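Local atomic coordinates of malonyl CoA-acyl carrier protein transacylase (Staphylococcus aureus, PDB entry 3IM9), a protein that catalyses the transfer of the malonyl group from malonyl-CoA to holo-acyl carrier protein in bacterial fatty acid biosynthesis. Residues 117-130 against 211-225. Sequence-based numbering, arbitrary orientation.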
ATOM      1  N   LYS A 117      10.418  11.481   2.671  1.00 10.53           N
ATOM      2  CA  LYS A 117      11.471  11.670   1.655  1.00 10.51           C
ATOM      3  C   LYS A 117      11.692  10.356   0.926  1.00 10.28           C
ATOM      4  O   LYS A 117      11.825  10.380  -0.347  1.00 11.06           O
ATOM      5  CB  LYS A 117      12.807  12.113   2.335  1.00 11.01           C
ATOM      6  CG  LYS A 117      12.696  13.482   3.079  1.00  9.88           C
ATOM      7  CD  LYS A 117      13.842  13.714   4.022  1.00 12.36           C
ATOM      8  CE  LYS A 117      13.736  15.108   4.588  1.00 15.57           C
ATOM      9  NZ  LYS A 117      14.809  15.270   5.720  1.00 15.35           N
ATOM     10  N   ILE A 118      11.680   9.251   1.678  1.00 10.86           N
ATOM     11  CA  ILE A 118      11.910   7.960   1.042  1.00 10.69           C
ATOM     12  C   ILE A 118      10.784   7.641  -0.004  1.00 10.68           C
ATOM     13  O   ILE A 118      11.080   7.185  -1.132  1.00 12.24           O
ATOM     14  CB  ILE A 118      11.956   6.838   2.103  1.00 10.90           C
ATOM     15  CG1 ILE A 118      13.366   7.018   2.732  1.00 12.34           C
ATOM     16  CG2 ILE A 118      11.834   5.443   1.449  1.00 10.57           C
ATOM     17  CD1 ILE A 118      13.461   6.234   4.029  1.00 12.17           C
ATOM     18  N   VAL A 119       9.517   7.906   0.368  1.00 11.08           N
ATOM     19  CA  VAL A 119       8.470   7.514  -0.579  1.00 10.97           C
ATOM     20  C   VAL A 119       8.362   8.521  -1.709  1.00 11.50           C
ATOM     21  O   VAL A 119       7.937   8.143  -2.857  1.00 10.71           O
ATOM     22  CB  VAL A 119       7.085   7.323   0.100  1.00  9.00           C
ATOM     23  CG1 VAL A 119       7.171   6.219   1.141  1.00 11.02           C
ATOM     24  CG2 VAL A 119       6.434   8.619   0.639  1.00 10.90           C
ATOM     25  N   ARG A 120       8.759   9.806  -1.519  1.00  9.72           N
ATOM     26  CA  ARG A 120       8.861  10.662  -2.652  1.00  9.16           C
ATOM     27  C   ARG A 120       9.902  10.118  -3.654  1.00 10.87           C
ATOM     28  O   ARG A 120       9.620  10.110  -4.871  1.00  9.78           O
ATOM     29  CB  ARG A 120       9.246  12.119  -2.142  1.00 10.53           C
ATOM     30  CG  ARG A 120       9.680  13.100  -3.269  1.00 10.05           C
ATOM     31  CD  ARG A 120       8.513  13.371  -4.169  1.00 12.07           C
ATOM     32  NE  ARG A 120       8.802  14.608  -4.957  1.00 12.62           N
ATOM     33  CZ  ARG A 120       8.001  15.073  -5.887  1.00 14.26           C
ATOM     34  NH1 ARG A 120       6.858  14.424  -6.199  1.00 14.30           N
ATOM     35  NH2 ARG A 120       8.303  16.246  -6.545  1.00 14.71           N
ATOM     36  N   LYS A 121      11.106   9.691  -3.176  1.00 10.67           N
ATOM     37  CA  LYS A 121      12.041   9.126  -4.114  1.00 10.75           C
ATOM     38  C   LYS A 121      11.509   7.812  -4.737  1.00 11.06           C
ATOM     39  O   LYS A 121      11.688   7.649  -5.919  1.00 11.21           O
ATOM     40  CB  LYS A 121      13.369   8.809  -3.332  1.00 10.20           C
ATOM     41  CG  LYS A 121      14.520   8.243  -4.243  1.00 12.78           C
ATOM     42  CD  LYS A 121      15.022   9.193  -5.265  1.00 16.57           C
ATOM     43  CE  LYS A 121      15.929  10.210  -4.633  1.00 24.97           C
ATOM     44  NZ  LYS A 121      16.746  10.991  -5.692  1.00 26.97           N
ATOM     45  N   ARG A 122      10.855   6.976  -3.937  1.00  9.83           N
ATOM     46  CA  ARG A 122      10.282   5.697  -4.465  1.00  9.82           C
ATOM     47  C   ARG A 122       9.317   6.009  -5.629  1.00  9.53           C
ATOM     48  O   ARG A 122       9.429   5.425  -6.692  1.00 10.02           O
ATOM     49  CB  ARG A 122       9.470   5.059  -3.336  1.00 10.00           C
ATOM     50  CG  ARG A 122       8.976   3.667  -3.672  1.00  9.90           C
ATOM     51  CD  ARG A 122       8.302   3.069  -2.448  1.00 11.59           C
ATOM     52  NE  ARG A 122       7.735   1.752  -2.663  1.00 10.51           N
ATOM     53  CZ  ARG A 122       6.496   1.533  -3.073  1.00  9.73           C
ATOM     54  NH1 ARG A 122       5.674   2.536  -3.356  1.00 10.66           N
ATOM     55  NH2 ARG A 122       6.033   0.303  -3.156  1.00 11.34           N
ATOM     56  N   GLY A 123       8.454   7.025  -5.437  1.00  8.94           N
ATOM     57  CA  GLY A 123       7.483   7.415  -6.470  1.00 10.00           C
ATOM     58  C   GLY A 123       8.182   7.956  -7.713  1.00 10.57           C
ATOM     59  O   GLY A 123       7.777   7.660  -8.871  1.00 10.69           O
ATOM     60  N   GLN A 124       9.224   8.797  -7.520  1.00 11.13           N
ATOM     61  CA  GLN A 124       9.914   9.386  -8.689  1.00 11.78           C
ATOM     62  C   GLN A 124      10.684   8.281  -9.439  1.00 11.93           C
ATOM     63  O   GLN A 124      10.610   8.255 -10.659  1.00 12.68           O
ATOM     64  CB  GLN A 124      10.976  10.410  -8.259  1.00 10.77           C
ATOM     65  CG  GLN A 124      10.333  11.668  -7.639  1.00 14.68           C
ATOM     66  CD  GLN A 124      11.405  12.570  -7.112  1.00 17.85           C
ATOM     67  OE1 GLN A 124      12.322  12.147  -6.341  1.00 20.30           O
ATOM     68  NE2 GLN A 124      11.332  13.822  -7.547  1.00 22.67           N
ATOM     69  N   LEU A 125      11.267   7.344  -8.719  1.00 10.89           N
ATOM     70  CA  LEU A 125      12.009   6.271  -9.405  1.00 12.20           C
ATOM     71  C   LEU A 125      11.019   5.373 -10.137  1.00 12.69           C
ATOM     72  O   LEU A 125      11.298   4.950 -11.302  1.00 13.22           O
ATOM     73  CB  LEU A 125      12.801   5.438  -8.399  1.00 12.53           C
ATOM     74  CG  LEU A 125      14.103   6.015  -7.899  1.00 15.04           C
ATOM     75  CD1 LEU A 125      14.201   7.508  -7.885  1.00 33.09           C
ATOM     76  CD2 LEU A 125      14.721   5.269  -6.729  1.00 15.84           C
ATOM     77  N   MET A 126       9.891   5.071  -9.500  1.00 11.78           N
ATOM     78  CA  MET A 126       8.906   4.223 -10.193  1.00 10.62           C
ATOM     79  C   MET A 126       8.368   4.942 -11.425  1.00 12.71           C
ATOM     80  O   MET A 126       8.229   4.310 -12.475  1.00 14.15           O
ATOM     81  CB  MET A 126       7.742   3.816  -9.239  1.00 11.41           C
ATOM     82  CG  MET A 126       8.285   2.908  -8.146  1.00 11.25           C
ATOM     83  SD  MET A 126       7.007   2.542  -6.898  1.00 11.46           S
ATOM     84  CE  MET A 126       5.608   1.942  -7.812  1.00 12.27           C
ATOM     85  N   ALA A 127       8.008   6.195 -11.284  1.00 12.97           N
ATOM     86  CA  ALA A 127       7.437   7.015 -12.400  1.00 13.58           C
ATOM     87  C   ALA A 127       8.413   7.096 -13.590  1.00 15.22           C
ATOM     88  O   ALA A 127       7.933   7.156 -14.752  1.00 17.11           O
ATOM     89  CB  ALA A 127       7.095   8.411 -11.940  1.00 16.25           C
ATOM     90  N   GLN A 128       9.712   7.085 -13.325  1.00 14.25           N
ATOM     91  CA  GLN A 128      10.748   7.232 -14.370  1.00 16.48           C
ATOM     92  C   GLN A 128      11.359   5.949 -14.817  1.00 15.57           C
ATOM     93  O   GLN A 128      12.250   5.978 -15.698  1.00 17.41           O
ATOM     94  CB  GLN A 128      11.863   8.158 -13.851  1.00 18.08           C
ATOM     95  CG  GLN A 128      11.305   9.605 -13.464  1.00 27.29           C
ATOM     96  CD  GLN A 128      12.334  10.453 -12.688  1.00 35.28           C
ATOM     97  OE1 GLN A 128      13.542  10.282 -12.842  1.00 42.92           O
ATOM     98  NE2 GLN A 128      11.852  11.359 -11.845  1.00 37.02           N
ATOM     99  N   ALA A 129      10.900   4.805 -14.315  1.00 14.98           N
ATOM    100  CA  ALA A 129      11.620   3.561 -14.550  1.00 14.56           C
ATOM    101  C   ALA A 129      11.598   3.212 -16.056  1.00 16.83           C
ATOM    102  O   ALA A 129      12.645   2.761 -16.632  1.00 19.06           O
ATOM    103  CB  ALA A 129      11.072   2.438 -13.696  1.00 13.40           C
ATOM    104  N   PHE A 130      10.457   3.375 -16.704  1.00 14.44           N
ATOM    105  CA  PHE A 130      10.309   3.007 -18.134  1.00 14.64           C
ATOM    106  C   PHE A 130       9.603   4.134 -18.864  1.00 17.47           C
ATOM    107  O   PHE A 130       8.750   4.790 -18.315  1.00 17.24           O
ATOM    108  CB  PHE A 130       9.505   1.704 -18.295  1.00 14.33           C
ATOM    109  CG  PHE A 130      10.203   0.518 -17.752  1.00 13.92           C
ATOM    110  CD1 PHE A 130      10.008   0.143 -16.408  1.00 16.01           C
ATOM    111  CD2 PHE A 130      11.115  -0.200 -18.516  1.00 17.18           C
ATOM    112  CE1 PHE A 130      10.670  -0.944 -15.871  1.00 14.41           C
ATOM    113  CE2 PHE A 130      11.813  -1.293 -17.983  1.00 18.46           C
ATOM    114  CZ  PHE A 130      11.567  -1.689 -16.638  1.00 18.04           C
ATOM    115  N   MET A 211      10.790  -4.225 -12.407  1.00 11.31           N
ATOM    116  CA  MET A 211      11.168  -3.093 -11.560  1.00 11.20           C
ATOM    117  C   MET A 211      12.553  -3.291 -10.909  1.00 12.26           C
ATOM    118  O   MET A 211      13.016  -2.411 -10.193  1.00 13.07           O
ATOM    119  CB  MET A 211      10.104  -2.878 -10.495  1.00 10.74           C
ATOM    120  CG  MET A 211       8.695  -2.494 -11.117  1.00 11.65           C
ATOM    121  SD  MET A 211       8.795  -1.083 -12.253  1.00 12.34           S
ATOM    122  CE  MET A 211       9.312   0.288 -11.088  1.00 11.65           C
ATOM    123  N   LYS A 212      13.206  -4.435 -11.192  1.00 11.84           N
ATOM    124  CA  LYS A 212      14.619  -4.532 -10.721  1.00 12.03           C
ATOM    125  C   LYS A 212      15.474  -3.408 -11.245  1.00 13.56           C
ATOM    126  O   LYS A 212      16.516  -3.068 -10.629  1.00 15.44           O
ATOM    127  CB  LYS A 212      15.175  -5.887 -11.144  1.00 15.00           C
ATOM    128  CG  LYS A 212      14.617  -6.933 -10.251  1.00 19.39           C
ATOM    129  CD  LYS A 212      14.995  -8.342 -10.794  1.00 30.60           C
ATOM    130  CE  LYS A 212      14.291  -9.521 -10.019  1.00 35.19           C
ATOM    131  NZ  LYS A 212      14.642 -10.915 -10.553  1.00 36.97           N
ATOM    132  N   VAL A 213      15.070  -2.726 -12.318  1.00 12.45           N
ATOM    133  CA  VAL A 213      15.850  -1.607 -12.895  1.00 13.86           C
ATOM    134  C   VAL A 213      16.064  -0.468 -11.905  1.00 15.70           C
ATOM    135  O   VAL A 213      17.009   0.332 -12.131  1.00 17.30           O
ATOM    136  CB  VAL A 213      15.285  -1.042 -14.241  1.00 14.98           C
ATOM    137  CG1 VAL A 213      15.358  -2.113 -15.314  1.00 17.89           C
ATOM    138  CG2 VAL A 213      13.898  -0.439 -14.049  1.00 14.22           C
ATOM    139  N   ILE A 214      15.213  -0.348 -10.873  1.00 13.88           N
ATOM    140  CA  ILE A 214      15.375   0.775  -9.920  1.00 13.89           C
ATOM    141  C   ILE A 214      15.894   0.325  -8.554  1.00 12.95           C
ATOM    142  O   ILE A 214      16.037   1.156  -7.657  1.00 14.40           O
ATOM    143  CB  ILE A 214      14.048   1.570  -9.714  1.00 13.46           C
ATOM    144  CG1 ILE A 214      12.944   0.710  -9.096  1.00 13.24           C
ATOM    145  CG2 ILE A 214      13.645   2.279 -11.052  1.00 16.07           C
ATOM    146  CD1 ILE A 214      11.743   1.588  -8.521  1.00 14.01           C
ATOM    147  N   GLU A 215      16.202  -0.954  -8.425  1.00 14.56           N
ATOM    148  CA  GLU A 215      16.687  -1.526  -7.137  1.00 16.11           C
ATOM    149  C   GLU A 215      17.928  -0.777  -6.658  1.00 17.33           C
ATOM    150  O   GLU A 215      18.005  -0.357  -5.476  1.00 16.79           O
ATOM    151  CB  GLU A 215      17.026  -3.043  -7.315  1.00 19.29           C
ATOM    152  CG  GLU A 215      17.747  -3.627  -6.138  1.00 24.64           C
ATOM    153  CD  GLU A 215      17.898  -5.144  -6.263  1.00 34.15           C
ATOM    154  OE1 GLU A 215      18.119  -5.777  -5.223  1.00 38.55           O
ATOM    155  OE2 GLU A 215      17.790  -5.673  -7.400  1.00 30.84           O
ATOM    156  N   GLU A 216      18.910  -0.601  -7.526  1.00 16.90           N
ATOM    157  CA  GLU A 216      20.150   0.001  -7.015  1.00 20.02           C
ATOM    158  C   GLU A 216      19.964   1.444  -6.576  1.00 18.01           C
ATOM    159  O   GLU A 216      20.518   1.810  -5.505  1.00 17.14           O
ATOM    160  CB  GLU A 216      21.285  -0.041  -8.069  1.00 22.93           C
ATOM    161  CG  GLU A 216      21.900  -1.381  -8.327  1.00 34.11           C
ATOM    162  CD  GLU A 216      22.565  -1.359  -9.716  1.00 46.83           C
ATOM    163  OE1 GLU A 216      23.571  -0.594  -9.904  1.00 49.41           O
ATOM    164  OE2 GLU A 216      22.008  -2.044 -10.630  1.00 51.93           O
ATOM    165  N   ASP A 217      19.260   2.240  -7.350  1.00 15.40           N
ATOM    166  CA  ASP A 217      19.064   3.641  -7.021  1.00 17.54           C
ATOM    167  C   ASP A 217      18.268   3.762  -5.693  1.00 15.64           C
ATOM    168  O   ASP A 217      18.574   4.590  -4.806  1.00 15.76           O
ATOM    169  CB  ASP A 217      18.290   4.375  -8.122  1.00 16.61           C
ATOM    170  CG  ASP A 217      19.159   4.612  -9.381  1.00 27.31           C
ATOM    171  OD1 ASP A 217      20.397   4.518  -9.271  1.00 26.75           O
ATOM    172  OD2 ASP A 217      18.620   4.891 -10.477  1.00 30.70           O
ATOM    173  N   PHE A 218      17.273   2.900  -5.540  1.00 14.80           N
ATOM    174  CA  PHE A 218      16.470   2.963  -4.333  1.00 13.52           C
ATOM    175  C   PHE A 218      17.266   2.511  -3.105  1.00 14.35           C
ATOM    176  O   PHE A 218      17.209   3.186  -2.042  1.00 14.04           O
ATOM    177  CB  PHE A 218      15.169   2.160  -4.478  1.00 11.15           C
ATOM    178  CG  PHE A 218      14.192   2.405  -3.340  1.00 11.69           C
ATOM    179  CD1 PHE A 218      13.870   1.392  -2.490  1.00 12.21           C
ATOM    180  CD2 PHE A 218      13.658   3.695  -3.141  1.00 11.85           C
ATOM    181  CE1 PHE A 218      12.911   1.577  -1.407  1.00 13.50           C
ATOM    182  CE2 PHE A 218      12.763   3.929  -2.078  1.00 10.08           C
ATOM    183  CZ  PHE A 218      12.381   2.885  -1.229  1.00 10.94           C
ATOM    184  N   SER A 219      17.994   1.393  -3.215  1.00 14.80           N
ATOM    185  CA  SER A 219      18.867   0.936  -2.109  1.00 15.85           C
ATOM    186  C   SER A 219      19.862   1.981  -1.735  1.00 17.09           C
ATOM    187  O   SER A 219      20.033   2.187  -0.507  1.00 18.27           O
ATOM    188  CB  SER A 219      19.638  -0.345  -2.435  1.00 18.92           C
ATOM    189  OG  SER A 219      18.776  -1.372  -2.740  1.00 25.26           O
ATOM    190  N   SER A 220      20.432   2.692  -2.708  1.00 16.38           N
ATOM    191  CA  SER A 220      21.399   3.734  -2.398  1.00 18.09           C
ATOM    192  C   SER A 220      20.776   4.891  -1.591  1.00 17.41           C
ATOM    193  O   SER A 220      21.333   5.375  -0.561  1.00 19.14           O
ATOM    194  CB  SER A 220      22.025   4.274  -3.667  1.00 20.79           C
ATOM    195  OG  SER A 220      22.936   5.269  -3.275  1.00 25.97           O
ATOM    196  N   TYR A 221      19.627   5.366  -2.014  1.00 14.33           N
ATOM    197  CA  TYR A 221      18.960   6.460  -1.307  1.00 13.62           C
ATOM    198  C   TYR A 221      18.534   6.095   0.119  1.00 14.05           C
ATOM    199  O   TYR A 221      18.683   6.889   1.007  1.00 13.98           O
ATOM    200  CB  TYR A 221      17.724   6.961  -2.077  1.00 20.00           C
ATOM    201  CG  TYR A 221      17.153   8.249  -1.544  1.00 20.00           C
ATOM    202  CD1 TYR A 221      17.861   9.403  -1.604  1.00 20.00           C
ATOM    203  CD2 TYR A 221      15.901   8.287  -0.973  1.00 20.00           C
ATOM    204  CE1 TYR A 221      17.331  10.559  -1.129  1.00 20.00           C
ATOM    205  CE2 TYR A 221      15.357   9.451  -0.509  1.00 20.00           C
ATOM    206  CZ  TYR A 221      16.060  10.583  -0.563  1.00 20.00           C
ATOM    207  OH  TYR A 221      15.483  11.717  -0.095  1.00 20.00           O
ATOM    208  N   ILE A 222      17.954   4.921   0.289  1.00 12.15           N
ATOM    209  CA  ILE A 222      17.446   4.558   1.599  1.00 12.79           C
ATOM    210  C   ILE A 222      18.593   4.422   2.660  1.00 12.73           C
ATOM    211  O   ILE A 222      18.296   4.434   3.865  1.00 13.42           O
ATOM    212  CB  ILE A 222      16.487   3.399   1.644  1.00 13.83           C
ATOM    213  CG1 ILE A 222      17.169   2.050   1.270  1.00 15.77           C
ATOM    214  CG2 ILE A 222      15.209   3.722   0.703  1.00 13.32           C
ATOM    215  CD1 ILE A 222      16.321   0.827   1.331  1.00 15.34           C
ATOM    216  N   ASN A 223      19.810   4.314   2.186  1.00 13.99           N
ATOM    217  CA  ASN A 223      20.977   4.267   3.110  1.00 15.09           C
ATOM    218  C   ASN A 223      21.261   5.599   3.687  1.00 15.56           C
ATOM    219  O   ASN A 223      22.060   5.687   4.618  1.00 15.94           O
ATOM    220  CB  ASN A 223      22.285   3.848   2.375  1.00 18.62           C
ATOM    221  CG  ASN A 223      22.299   2.398   2.023  1.00 19.10           C
ATOM    222  OD1 ASN A 223      21.564   1.571   2.600  1.00 28.16           O
ATOM    223  ND2 ASN A 223      23.116   2.081   0.994  1.00 27.92           N
ATOM    224  N   GLN A 224      20.629   6.635   3.155  1.00 13.93           N
ATOM    225  CA  GLN A 224      20.786   7.986   3.750  1.00 14.78           C
ATOM    226  C   GLN A 224      19.982   8.166   5.040  1.00 15.47           C
ATOM    227  O   GLN A 224      20.041   9.297   5.657  1.00 18.07           O
ATOM    228  CB  GLN A 224      20.504   9.090   2.753  1.00 13.74           C
ATOM    229  CG  GLN A 224      21.415   9.012   1.516  1.00 13.45           C
ATOM    230  CD  GLN A 224      21.119  10.055   0.510  1.00 14.20           C
ATOM    231  OE1 GLN A 224      20.501  11.090   0.754  1.00 13.82           O
ATOM    232  NE2 GLN A 224      21.579   9.787  -0.752  1.00 19.29           N
ATOM    233  N   PHE A 225      19.223   7.164   5.505  1.00 13.90           N
ATOM    234  CA  PHE A 225      18.386   7.359   6.657  1.00 13.24           C
ATOM    235  C   PHE A 225      18.674   6.266   7.653  1.00 15.53           C
ATOM    236  O   PHE A 225      19.082   5.153   7.274  1.00 16.09           O
ATOM    237  CB  PHE A 225      16.911   7.218   6.175  1.00 13.34           C
ATOM    238  CG  PHE A 225      16.578   8.226   5.126  1.00 12.59           C
ATOM    239  CD1 PHE A 225      16.773   7.951   3.763  1.00  9.73           C
ATOM    240  CD2 PHE A 225      16.149   9.538   5.509  1.00 11.89           C
ATOM    241  CE1 PHE A 225      16.603   8.913   2.828  1.00 12.10           C
ATOM    242  CE2 PHE A 225      15.956  10.518   4.558  1.00 12.15           C
ATOM    243  CZ  PHE A 225      16.187  10.229   3.153  1.00 10.48           C
TER
HETATM  244  O   HOH W   1      13.060  12.508  -1.643  1.00 16.22           O
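K117 and F225 meet at one end of a pair of nearly antiparallel helices, 117-128 and 215-222, whose axes lie 10.4 Å apart at 166°, a worked example of how antiparallel helices associate by interleaving side chains. The aliphatic part of K117 runs past the edge of the F225 ring, while a water bridges K117 O, to which it donates, and the hydroxyl of Y221. I118 divides its branches: CG1 lies over a face of the F225 ring, 4.0 Å from the centroid, as a CH-pi contact, and CG2, anti to the backbone N, reaches F218 CZ at 3.7 Å and also touches I222 CG2. One turn on, K121 is bent at chi2 (65°) and chi3 (77°), which folds its chain over Y221; CE sits above the ring centre, 3.7 Å from the centroid, and NZ makes an off-centre cation-pi contact. On the opposite face of Y221, the edge atom CE1 of F225 lies toward the rim of the ring. R122 offers CB to F218 CE2 at 3.7 Å, and its guanidinium hydrogen-bonds to Q71, Q256 and S97, the probable nucleophile, close to the bound calcium ion. L125 then places CD2 at the edge of the F218 ring and against D217 CB, and M126 CG meets I214 CD1 at 3.7 Å. Beyond them A129 CB rests on I214 CG2 and the methyl of M211. F130 closes the row with a Met-aromatic contact, M211 SD lying at the ring edge 4.1 Å from CE1, beside V213. Apolar and aromatic surfaces thus carry most of the cohesion, with one cation-pi pair and one bridging water as its polar elements. Packing of F218 against R122 CB probably helps fix the root of the side chain, while the polar partners hold its guanidinium end beside the active-site serine.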